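Local coordinates for protein putative branched-chain amino acid aminotransferase IlvE (Streptococcus mutans, PDB 4DQN) that probably transfers amino groups between leucine, isoleucine or valine and 2-oxoglutarate, using pyridoxal 5'-phosphate as cofactor, at residues N169-D174 with H204-S209; D177-H182 with G190-A195; F239-S244 with S255-A260. One frame throughout, in Å; residues are numbered along the deposited sequence.

Interaction 1: N169-D174 with H204-S209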
loop_
_atom_site.group_PDB
_atom_site.type_symbol
_atom_site.label_atom_id
_atom_site.label_comp_id
_atom_site.label_asym_id
_atom_site.label_seq_id
_atom_site.Cartn_x
_atom_site.Cartn_y
_atom_site.Cartn_z
ATOM N N ASN A 169 -10.180 -18.930 -17.079
ATOM C CA ASN A 169 -11.407 -18.284 -16.638
ATOM C C ASN A 169 -11.152 -17.301 -15.505
ATOM O O ASN A 169 -10.254 -17.511 -14.682
ATOM C CB ASN A 169 -12.439 -19.341 -16.205
ATOM C CG ASN A 169 -12.746 -20.346 -17.307
ATOM O OD1 ASN A 169 -12.959 -19.974 -18.462
ATOM N ND2 ASN A 169 -12.756 -21.630 -16.955
ATOM N N PHE A 170 -11.953 -16.238 -15.460
ATOM C CA PHE A 170 -11.767 -15.176 -14.475
ATOM C C PHE A 170 -13.075 -14.861 -13.789
ATOM O O PHE A 170 -14.147 -15.126 -14.349
ATOM C CB PHE A 170 -11.225 -13.919 -15.149
ATOM C CG PHE A 170 -9.819 -14.075 -15.643
ATOM C CD1 PHE A 170 -8.743 -13.726 -14.831
ATOM C CD2 PHE A 170 -9.572 -14.605 -16.898
ATOM C CE1 PHE A 170 -7.440 -13.881 -15.276
ATOM C CE2 PHE A 170 -8.275 -14.763 -17.355
ATOM C CZ PHE A 170 -7.205 -14.397 -16.544
ATOM N N LEU A 171 -12.981 -14.286 -12.592
ATOM C CA LEU A 171 -14.151 -14.023 -11.746
ATOM C C LEU A 171 -14.341 -12.524 -11.484
ATOM O O LEU A 171 -13.413 -11.843 -11.045
ATOM C CB LEU A 171 -13.998 -14.758 -10.403
ATOM C CG LEU A 171 -14.989 -14.396 -9.287
ATOM C CD1 LEU A 171 -16.381 -14.902 -9.644
ATOM C CD2 LEU A 171 -14.545 -14.944 -7.929
ATOM N N ILE A 172 -15.533 -12.002 -11.756
ATOM C CA ILE A 172 -15.876 -10.655 -11.277
ATOM C C ILE A 172 -16.496 -10.754 -9.884
ATOM O O ILE A 172 -17.558 -11.356 -9.727
ATOM C CB ILE A 172 -16.856 -9.954 -12.223
ATOM C CG1 ILE A 172 -16.223 -9.809 -13.610
ATOM C CG2 ILE A 172 -17.238 -8.590 -11.665
ATOM C CD1 ILE A 172 -17.159 -9.243 -14.666
ATOM N N GLN A 173 -15.835 -10.182 -8.876
ATOM C CA GLN A 173 -16.297 -10.305 -7.489
ATOM C C GLN A 173 -16.438 -8.913 -6.889
ATOM O O GLN A 173 -15.455 -8.317 -6.448
ATOM C CB GLN A 173 -15.327 -11.177 -6.661
ATOM C CG GLN A 173 -15.791 -11.498 -5.225
ATOM C CD GLN A 173 -16.996 -12.430 -5.173
ATOM O OE1 GLN A 173 -17.202 -13.247 -6.072
ATOM N NE2 GLN A 173 -17.802 -12.309 -4.117
ATOM N N ASP A 174 -17.673 -8.411 -6.860
ATOM C CA ASP A 174 -17.940 -6.986 -6.631
ATOM C C ASP A 174 -17.685 -6.436 -5.222
ATOM O O ASP A 174 -17.700 -5.218 -5.031
ATOM C CB ASP A 174 -19.365 -6.635 -7.081
ATOM C CG ASP A 174 -19.501 -6.618 -8.582
ATOM O OD1 ASP A 174 -18.896 -5.718 -9.198
ATOM O OD2 ASP A 174 -20.197 -7.493 -9.148
ATOM N N HIS A 204 -8.945 -17.889 -6.675
ATOM C CA HIS A 204 -8.189 -19.137 -6.791
ATOM C C HIS A 204 -8.928 -20.331 -6.175
ATOM O O HIS A 204 -8.964 -21.416 -6.760
ATOM C CB HIS A 204 -6.796 -18.983 -6.161
ATOM C CG HIS A 204 -5.978 -17.880 -6.766
ATOM N ND1 HIS A 204 -4.881 -17.332 -6.134
ATOM C CD2 HIS A 204 -6.100 -17.220 -7.945
ATOM C CE1 HIS A 204 -4.364 -16.383 -6.897
ATOM N NE2 HIS A 204 -5.085 -16.294 -8.000
ATOM N N GLU A 205 -9.524 -20.129 -5.002
ATOM C CA GLU A 205 -10.260 -21.208 -4.333
ATOM C C GLU A 205 -11.550 -21.627 -5.046
ATOM O O GLU A 205 -12.114 -22.679 -4.744
ATOM C CB GLU A 205 -10.530 -20.843 -2.873
ATOM C CG GLU A 205 -9.389 -21.270 -1.968
ATOM C CD GLU A 205 -9.386 -20.576 -0.626
ATOM O OE1 GLU A 205 -10.402 -19.923 -0.267
ATOM O OE2 GLU A 205 -8.347 -20.689 0.064
ATOM N N ARG A 206 -12.018 -20.803 -5.982
ATOM C CA ARG A 206 -13.151 -21.177 -6.828
ATOM C C ARG A 206 -12.655 -21.616 -8.200
ATOM O O ARG A 206 -13.435 -21.734 -9.150
ATOM C CB ARG A 206 -14.130 -20.014 -6.978
ATOM C CG ARG A 206 -14.837 -19.642 -5.693
ATOM C CD ARG A 206 -15.906 -18.625 -5.996
ATOM N NE ARG A 206 -16.145 -17.728 -4.872
ATOM C CZ ARG A 206 -17.028 -16.736 -4.905
ATOM N NH1 ARG A 206 -17.752 -16.538 -6.006
ATOM N NH2 ARG A 206 -17.195 -15.955 -3.840
ATOM N N GLN A 207 -11.343 -21.842 -8.278
ATOM C CA GLN A 207 -10.668 -22.301 -9.490
ATOM C C GLN A 207 -10.686 -21.303 -10.649
ATOM O O GLN A 207 -10.677 -21.693 -11.824
ATOM C CB GLN A 207 -11.186 -23.678 -9.919
ATOM C CG GLN A 207 -10.978 -24.755 -8.860
ATOM C CD GLN A 207 -11.395 -26.129 -9.350
ATOM O OE1 GLN A 207 -11.880 -26.280 -10.473
ATOM N NE2 GLN A 207 -11.210 -27.141 -8.509
ATOM N N PHE A 208 -10.686 -20.016 -10.317
ATOM C CA PHE A 208 -10.453 -18.987 -11.321
ATOM C C PHE A 208 -9.005 -18.503 -11.240
ATOM O O PHE A 208 -8.378 -18.565 -10.177
ATOM C CB PHE A 208 -11.433 -17.820 -11.142
ATOM C CG PHE A 208 -12.868 -18.194 -11.391
ATOM C CD1 PHE A 208 -13.363 -18.270 -12.688
ATOM C CD2 PHE A 208 -13.721 -18.484 -10.332
ATOM C CE1 PHE A 208 -14.677 -18.621 -12.928
ATOM C CE2 PHE A 208 -15.049 -18.838 -10.563
ATOM C CZ PHE A 208 -15.524 -18.909 -11.861
ATOM N N SER A 209 -8.479 -18.027 -12.363
ATOM C CA SER A 209 -7.107 -17.528 -12.425
ATOM C C SER A 209 -6.911 -16.291 -11.564
ATOM O O SER A 209 -5.929 -16.175 -10.831
ATOM C CB SER A 209 -6.741 -17.187 -13.869
ATOM O OG SER A 209 -6.740 -18.347 -14.666
HETATM O O HOH W 1 -12.285 -22.161 -14.244
#

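Interaction 2: D177-H182 with G190-A195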
loop_
_atom_site.group_PDB
_atom_site.type_symbol
_atom_site.label_atom_id
_atom_site.label_comp_id
_atom_site.label_asym_id
_atom_site.label_seq_id
_atom_site.Cartn_x
_atom_site.Cartn_y
_atom_site.Cartn_z
ATOM N N ASP A 177 -12.218 -4.079 -3.993
ATOM C CA ASP A 177 -11.592 -3.126 -4.909
ATOM C C ASP A 177 -10.080 -3.203 -4.744
ATOM O O ASP A 177 -9.583 -3.301 -3.619
ATOM C CB ASP A 177 -12.050 -1.688 -4.608
ATOM C CG ASP A 177 -13.558 -1.501 -4.731
ATOM O OD1 ASP A 177 -14.153 -1.979 -5.729
ATOM O OD2 ASP A 177 -14.140 -0.856 -3.824
ATOM N N ARG A 178 -9.336 -3.153 -5.847
ATOM C CA ARG A 178 -7.882 -3.077 -5.719
ATOM C C ARG A 178 -7.433 -1.619 -5.549
ATOM O O ARG A 178 -6.324 -1.352 -5.088
ATOM C CB ARG A 178 -7.164 -3.757 -6.888
ATOM C CG ARG A 178 -7.319 -3.089 -8.232
ATOM C CD ARG A 178 -5.999 -3.203 -9.003
ATOM N NE ARG A 178 -5.445 -4.556 -8.906
ATOM C CZ ARG A 178 -4.146 -4.845 -8.977
ATOM N NH1 ARG A 178 -3.253 -3.874 -9.142
ATOM N NH2 ARG A 178 -3.739 -6.110 -8.877
ATOM N N ALA A 179 -8.311 -0.683 -5.901
ATOM C CA ALA A 179 -7.999 0.744 -5.792
ATOM C C ALA A 179 -9.247 1.610 -5.610
ATOM O O ALA A 179 -10.354 1.224 -6.018
ATOM C CB ALA A 179 -7.220 1.203 -7.010
ATOM N N ALA A 180 -9.053 2.781 -4.999
ATOM C CA ALA A 180 -10.114 3.770 -4.800
ATOM C C ALA A 180 -10.319 4.587 -6.076
ATOM O O ALA A 180 -9.430 4.609 -6.934
ATOM C CB ALA A 180 -9.738 4.686 -3.651
ATOM N N PRO A 181 -11.481 5.267 -6.208
ATOM C CA PRO A 181 -11.688 6.135 -7.383
ATOM C C PRO A 181 -10.629 7.237 -7.514
ATOM O O PRO A 181 -10.181 7.525 -8.629
ATOM C CB PRO A 181 -13.067 6.752 -7.127
ATOM C CG PRO A 181 -13.785 5.730 -6.280
ATOM C CD PRO A 181 -12.707 5.140 -5.390
ATOM N N HIS A 182 -10.239 7.840 -6.392
ATOM C CA HIS A 182 -9.154 8.817 -6.385
ATOM C C HIS A 182 -7.999 8.344 -5.501
ATOM O O HIS A 182 -7.449 9.120 -4.708
ATOM C CB HIS A 182 -9.662 10.175 -5.897
ATOM C CG HIS A 182 -10.710 10.780 -6.779
ATOM N ND1 HIS A 182 -11.875 11.328 -6.282
ATOM C CD2 HIS A 182 -10.768 10.926 -8.125
ATOM C CE1 HIS A 182 -12.609 11.782 -7.285
ATOM N NE2 HIS A 182 -11.961 11.548 -8.414
ATOM N N GLY A 190 2.834 -0.980 -4.249
ATOM C CA GLY A 190 2.462 -2.124 -3.433
ATOM C C GLY A 190 1.066 -2.089 -2.833
ATOM O O GLY A 190 0.430 -3.142 -2.671
ATOM N N GLY A 191 0.579 -0.897 -2.492
ATOM C CA GLY A 191 -0.720 -0.784 -1.840
ATOM C C GLY A 191 -1.857 -1.400 -2.653
ATOM O O GLY A 191 -2.768 -2.027 -2.096
ATOM N N ASN A 192 -1.805 -1.224 -3.973
ATOM C CA ASN A 192 -2.821 -1.784 -4.859
ATOM C C ASN A 192 -2.760 -3.297 -4.832
ATOM O O ASN A 192 -3.784 -3.969 -4.900
ATOM C CB ASN A 192 -2.614 -1.315 -6.309
ATOM C CG ASN A 192 -2.632 0.194 -6.446
ATOM O OD1 ASN A 192 -3.126 0.903 -5.563
ATOM N ND2 ASN A 192 -2.093 0.697 -7.565
ATOM N N TYR A 193 -1.547 -3.834 -4.755
ATOM C CA TYR A 193 -1.368 -5.280 -4.788
ATOM C C TYR A 193 -1.775 -5.937 -3.474
ATOM O O TYR A 193 -2.375 -7.024 -3.471
ATOM C CB TYR A 193 0.073 -5.629 -5.168
ATOM C CG TYR A 193 0.375 -5.366 -6.630
ATOM C CD1 TYR A 193 0.671 -4.085 -7.079
ATOM C CD2 TYR A 193 0.364 -6.400 -7.560
ATOM C CE1 TYR A 193 0.947 -3.834 -8.413
ATOM C CE2 TYR A 193 0.648 -6.158 -8.906
ATOM C CZ TYR A 193 0.933 -4.869 -9.319
ATOM O OH TYR A 193 1.224 -4.609 -10.651
ATOM N N ALA A 194 -1.466 -5.280 -2.359
ATOM C CA ALA A 194 -1.903 -5.773 -1.044
ATOM C C ALA A 194 -3.421 -5.958 -0.985
ATOM O O ALA A 194 -3.928 -6.959 -0.455
ATOM C CB ALA A 194 -1.433 -4.820 0.081
ATOM N N ALA A 195 -4.145 -4.978 -1.516
ATOM C CA ALA A 195 -5.598 -5.040 -1.557
ATOM C C ALA A 195 -6.081 -6.220 -2.403
ATOM O O ALA A 195 -7.171 -6.751 -2.168
ATOM C CB ALA A 195 -6.164 -3.728 -2.088
HETATM O O HOH W 2 -9.600 -5.564 -1.924
HETATM O O HOH W 3 -4.824 0.967 -3.629
#

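Interaction 3: F239-S244 with S255-A260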
loop_
_atom_site.group_PDB
_atom_site.type_symbol
_atom_site.label_atom_id
_atom_site.label_comp_id
_atom_site.label_asym_id
_atom_site.label_seq_id
_atom_site.Cartn_x
_atom_site.Cartn_y
_atom_site.Cartn_z
ATOM N N PHE A 239 -10.619 -3.038 -31.546
ATOM C CA PHE A 239 -9.899 -3.359 -30.316
ATOM C C PHE A 239 -10.315 -2.333 -29.272
ATOM O O PHE A 239 -10.117 -1.124 -29.467
ATOM C CB PHE A 239 -8.395 -3.257 -30.579
ATOM C CG PHE A 239 -7.528 -3.626 -29.407
ATOM C CD1 PHE A 239 -7.207 -2.689 -28.437
ATOM C CD2 PHE A 239 -6.994 -4.903 -29.302
ATOM C CE1 PHE A 239 -6.387 -3.019 -27.361
ATOM C CE2 PHE A 239 -6.178 -5.246 -28.230
ATOM C CZ PHE A 239 -5.873 -4.300 -27.260
ATOM N N ILE A 240 -10.894 -2.799 -28.166
ATOM C CA ILE A 240 -11.345 -1.887 -27.123
ATOM C C ILE A 240 -10.772 -2.269 -25.754
ATOM O O ILE A 240 -10.842 -3.432 -25.333
ATOM C CB ILE A 240 -12.890 -1.800 -27.063
ATOM C CG1 ILE A 240 -13.456 -1.423 -28.440
ATOM C CG2 ILE A 240 -13.318 -0.779 -26.029
ATOM C CD1 ILE A 240 -14.973 -1.299 -28.473
ATOM N N THR A 241 -10.178 -1.292 -25.077
ATOM C CA THR A 241 -9.595 -1.532 -23.753
ATOM C C THR A 241 -10.113 -0.453 -22.812
ATOM O O THR A 241 -10.308 0.685 -23.236
ATOM C CB THR A 241 -8.041 -1.530 -23.817
ATOM O OG1 THR A 241 -7.476 -1.913 -22.552
ATOM C CG2 THR A 241 -7.519 -0.164 -24.207
ATOM N N PRO A 242 -10.365 -0.808 -21.538
ATOM C CA PRO A 242 -10.885 0.158 -20.564
ATOM C C PRO A 242 -9.979 1.367 -20.347
ATOM O O PRO A 242 -8.746 1.265 -20.313
ATOM C CB PRO A 242 -10.962 -0.664 -19.269
ATOM C CG PRO A 242 -11.178 -2.063 -19.745
ATOM C CD PRO A 242 -10.327 -2.174 -20.985
ATOM N N LEU A 243 -10.610 2.524 -20.199
ATOM C CA LEU A 243 -9.905 3.723 -19.792
ATOM C C LEU A 243 -10.503 4.286 -18.507
ATOM O O LEU A 243 -11.652 4.737 -18.479
ATOM C CB LEU A 243 -9.977 4.774 -20.894
ATOM C CG LEU A 243 -9.391 6.146 -20.550
ATOM C CD1 LEU A 243 -7.984 6.033 -19.931
ATOM C CD2 LEU A 243 -9.372 6.989 -21.809
ATOM N N SER A 244 -9.716 4.267 -17.440
ATOM C CA SER A 244 -10.121 4.893 -16.191
ATOM C C SER A 244 -8.887 5.478 -15.539
ATOM O O SER A 244 -7.781 4.998 -15.776
ATOM C CB SER A 244 -10.784 3.873 -15.260
ATOM O OG SER A 244 -10.480 4.146 -13.895
ATOM N N SER A 255 1.097 -0.912 -26.573
ATOM C CA SER A 255 1.712 -1.615 -27.701
ATOM C C SER A 255 0.677 -2.341 -28.570
ATOM O O SER A 255 0.762 -2.309 -29.802
ATOM C CB SER A 255 2.759 -2.600 -27.179
ATOM O OG SER A 255 3.776 -1.898 -26.479
ATOM N N LEU A 256 -0.296 -2.987 -27.925
ATOM C CA LEU A 256 -1.351 -3.714 -28.631
ATOM C C LEU A 256 -2.279 -2.753 -29.364
ATOM O O LEU A 256 -2.666 -3.006 -30.511
ATOM C CB LEU A 256 -2.147 -4.603 -27.665
ATOM C CG LEU A 256 -1.394 -5.868 -27.228
ATOM C CD1 LEU A 256 -2.191 -6.698 -26.244
ATOM C CD2 LEU A 256 -1.013 -6.717 -28.452
ATOM N N LEU A 257 -2.626 -1.656 -28.700
ATOM C CA LEU A 257 -3.369 -0.556 -29.319
ATOM C C LEU A 257 -2.685 -0.120 -30.608
ATOM O O LEU A 257 -3.323 0.048 -31.660
ATOM C CB LEU A 257 -3.370 0.632 -28.362
ATOM C CG LEU A 257 -4.650 1.228 -27.770
ATOM C CD1 LEU A 257 -5.882 0.393 -28.034
ATOM C CD2 LEU A 257 -4.460 1.465 -26.276
ATOM N N TYR A 258 -1.377 0.085 -30.498
ATOM C CA TYR A 258 -0.558 0.553 -31.602
ATOM C C TYR A 258 -0.543 -0.470 -32.732
ATOM O O TYR A 258 -0.819 -0.128 -33.880
ATOM C CB TYR A 258 0.860 0.821 -31.100
ATOM C CG TYR A 258 1.780 1.463 -32.108
ATOM C CD1 TYR A 258 2.369 0.717 -33.124
ATOM C CD2 TYR A 258 2.084 2.808 -32.027
ATOM C CE1 TYR A 258 3.215 1.307 -34.041
ATOM C CE2 TYR A 258 2.930 3.407 -32.941
ATOM C CZ TYR A 258 3.496 2.651 -33.939
ATOM O OH TYR A 258 4.352 3.247 -34.841
ATOM N N LEU A 259 -0.229 -1.723 -32.413
ATOM C CA LEU A 259 -0.105 -2.753 -33.450
ATOM C C LEU A 259 -1.446 -3.059 -34.109
ATOM O O LEU A 259 -1.516 -3.212 -35.326
ATOM C CB LEU A 259 0.527 -4.030 -32.894
ATOM C CG LEU A 259 1.942 -3.852 -32.336
ATOM C CD1 LEU A 259 2.458 -5.140 -31.719
ATOM C CD2 LEU A 259 2.887 -3.357 -33.437
ATOM N N ALA A 260 -2.512 -3.128 -33.316
ATOM C CA ALA A 260 -3.851 -3.349 -33.865
ATOM C C ALA A 260 -4.166 -2.355 -34.986
ATOM O O ALA A 260 -4.665 -2.736 -36.053
ATOM C CB ALA A 260 -4.904 -3.263 -32.759
#

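Interaction 1: N169-D174 with H204-S209
R206 runs out extended from the C-terminal end of helix 190-205 and lays its guanidinium over the end of L171 and beside the amide of Q173. One face of the group rests on L171 CD2, 4.1 Å from R206 NH1. The amide of Q173 crosses it with the two planes 78° apart. This leaves Q173 OE1 3.3 Å from R206 NH1, while the amide nitrogen NE2 of Q173 turns to D175. Next along the chain, Q207 takes a positive phi as the C-prime residue of a Schellman motif that closes the helix. Its carbonyl reaches N169 through a water that lies 2.8 Å from N169 ND2, whereas OD1 of N169 is held by G298. F208 follows and fills the middle of the contact. L171 CB sits over one face of its ring, 4.0 Å from the centroid in a CH-pi contact, and N169 CB closes on F208 CD1 at 3.8 Å. L171 CG stands anti to the backbone N (chi1 169°), which carries the branched end past F208 toward R206. At S209 the backbone N donates to N169 O (3.0 Å), and S209 CB lies over the face of the F170 ring. The polar grip thus comes down to one direct backbone bond and one water bridge, while CH-pi and apolar packing supply most of the rest, with the guanidinium on the exposed side.

Interaction 2: D177-H182 with G190-A195
R178 points its guanidinium at the face of the Y193 ring, bringing one amino group, NH1, over the middle of the aromatic system. This is a cation-pi contact: R178 CZ lies 4.9 Å from the Y193 ring centroid and only 6° off the ring normal. Y193 CE1 lies near the plane of the guanidinium, so the charged group meets the ring end-on instead of stacking flat upon it. Over one guanidinium face stands the carbonyl oxygen of N192, 4.2 Å from R178 CZ. The arginine gets there by folding back: CG is wedged between the backbone N and the carbonyl carbon (chi1 67°), and the chain bends again at chi2 and chi3. The amide of N192 is turned 59° from the guanidinium plane, and its ND2 donates to T184 O, outside the contact. A water links N192 OD1 (2.6 Å) to R178 O, and that same carbonyl oxygen accepts a CA-H...O contact from N192 CA at 3.5 Å. Beside it A195 CB packs 3.8 Å from D177 O. The Y193 hydroxyl is hydrogen-bonded to K188 NZ, the amine predicted to carry pyridoxal phosphate, although no cofactor is attached here. The contact thus ties loop 177-182 to the first turns of helix 190-205, whose Y193 stands beside the probable cofactor lysine, as expected of a class-IV aminotransferase.

Interaction 3: F239-S244 with S255-A260
The ring of F239 is the main bump of this interface, set into a shallow hollow on helix 255-260 made by L256, L257 and A260. With CG anti to the backbone N (chi1 -177°), the ring extends along the helix surface, against its N-to-C direction, and meets one residue after another. Near its root F239 CB sits against the small A260 CB at 4.1 Å, where the methyl group lets the strand come nearest to the helix backbone. Farther out, F239 CZ reaches L256 CB at 3.8 Å. Between them L257 leans in from the flank, its CD1 modelled 3.4 Å from F239 CD1. Both L257 torsions are unusual (chi1 -118°, chi2 10°), so the exact placing of its methyl groups is doubtful. All three helix residues approach the ring obliquely, and the long axis of F239 crosses those of L256 and L257 at about a right angle. Strand 238-241, helix 251-262 and strand 267-270 form a beta-alpha-beta unit whose two strands are parallel neighbours; the axis of segment 255-260 runs nearly antiparallel to that of strand 239-241, with a closest approach of 9.5 Å. Two residues beyond F239, on the same side of the strand, T241 presents CG2 to the other branch of L257, 4.0 Å from its CD2. OG1 of T241 points elsewhere, to a hydrogen bond with F230 O, so it is the methyl that meets the helix. I240, between them, faces the opposite way. L257 also touches A268 and E270 on the neighbouring strand, so it spans both strands, while the F239 ring meets that of F231 nearly parallel and touches L321 of helix 316-329.

Interactions 1 and 2 share helix 190-205: its N-terminal part carries residues 190-195 and its C-terminal end residues 204-205. Interaction 2 falls between the two segments of interaction 1 in sequence, and their centres lie 18 Å apart. The active-site connection runs through interaction 2 alone, where the Y193 side chain comes within about 3 Å of that of K188, the predicted cofactor lysine; the other two are remote from it. Interaction 3 follows in series on another beta-alpha-beta unit of the same mixed sheet that interaction 1 reaches, with centres 24 Å apart. Its nearest atoms come about 6 Å from interaction 2 and about 11 Å from interaction 1, without touching either.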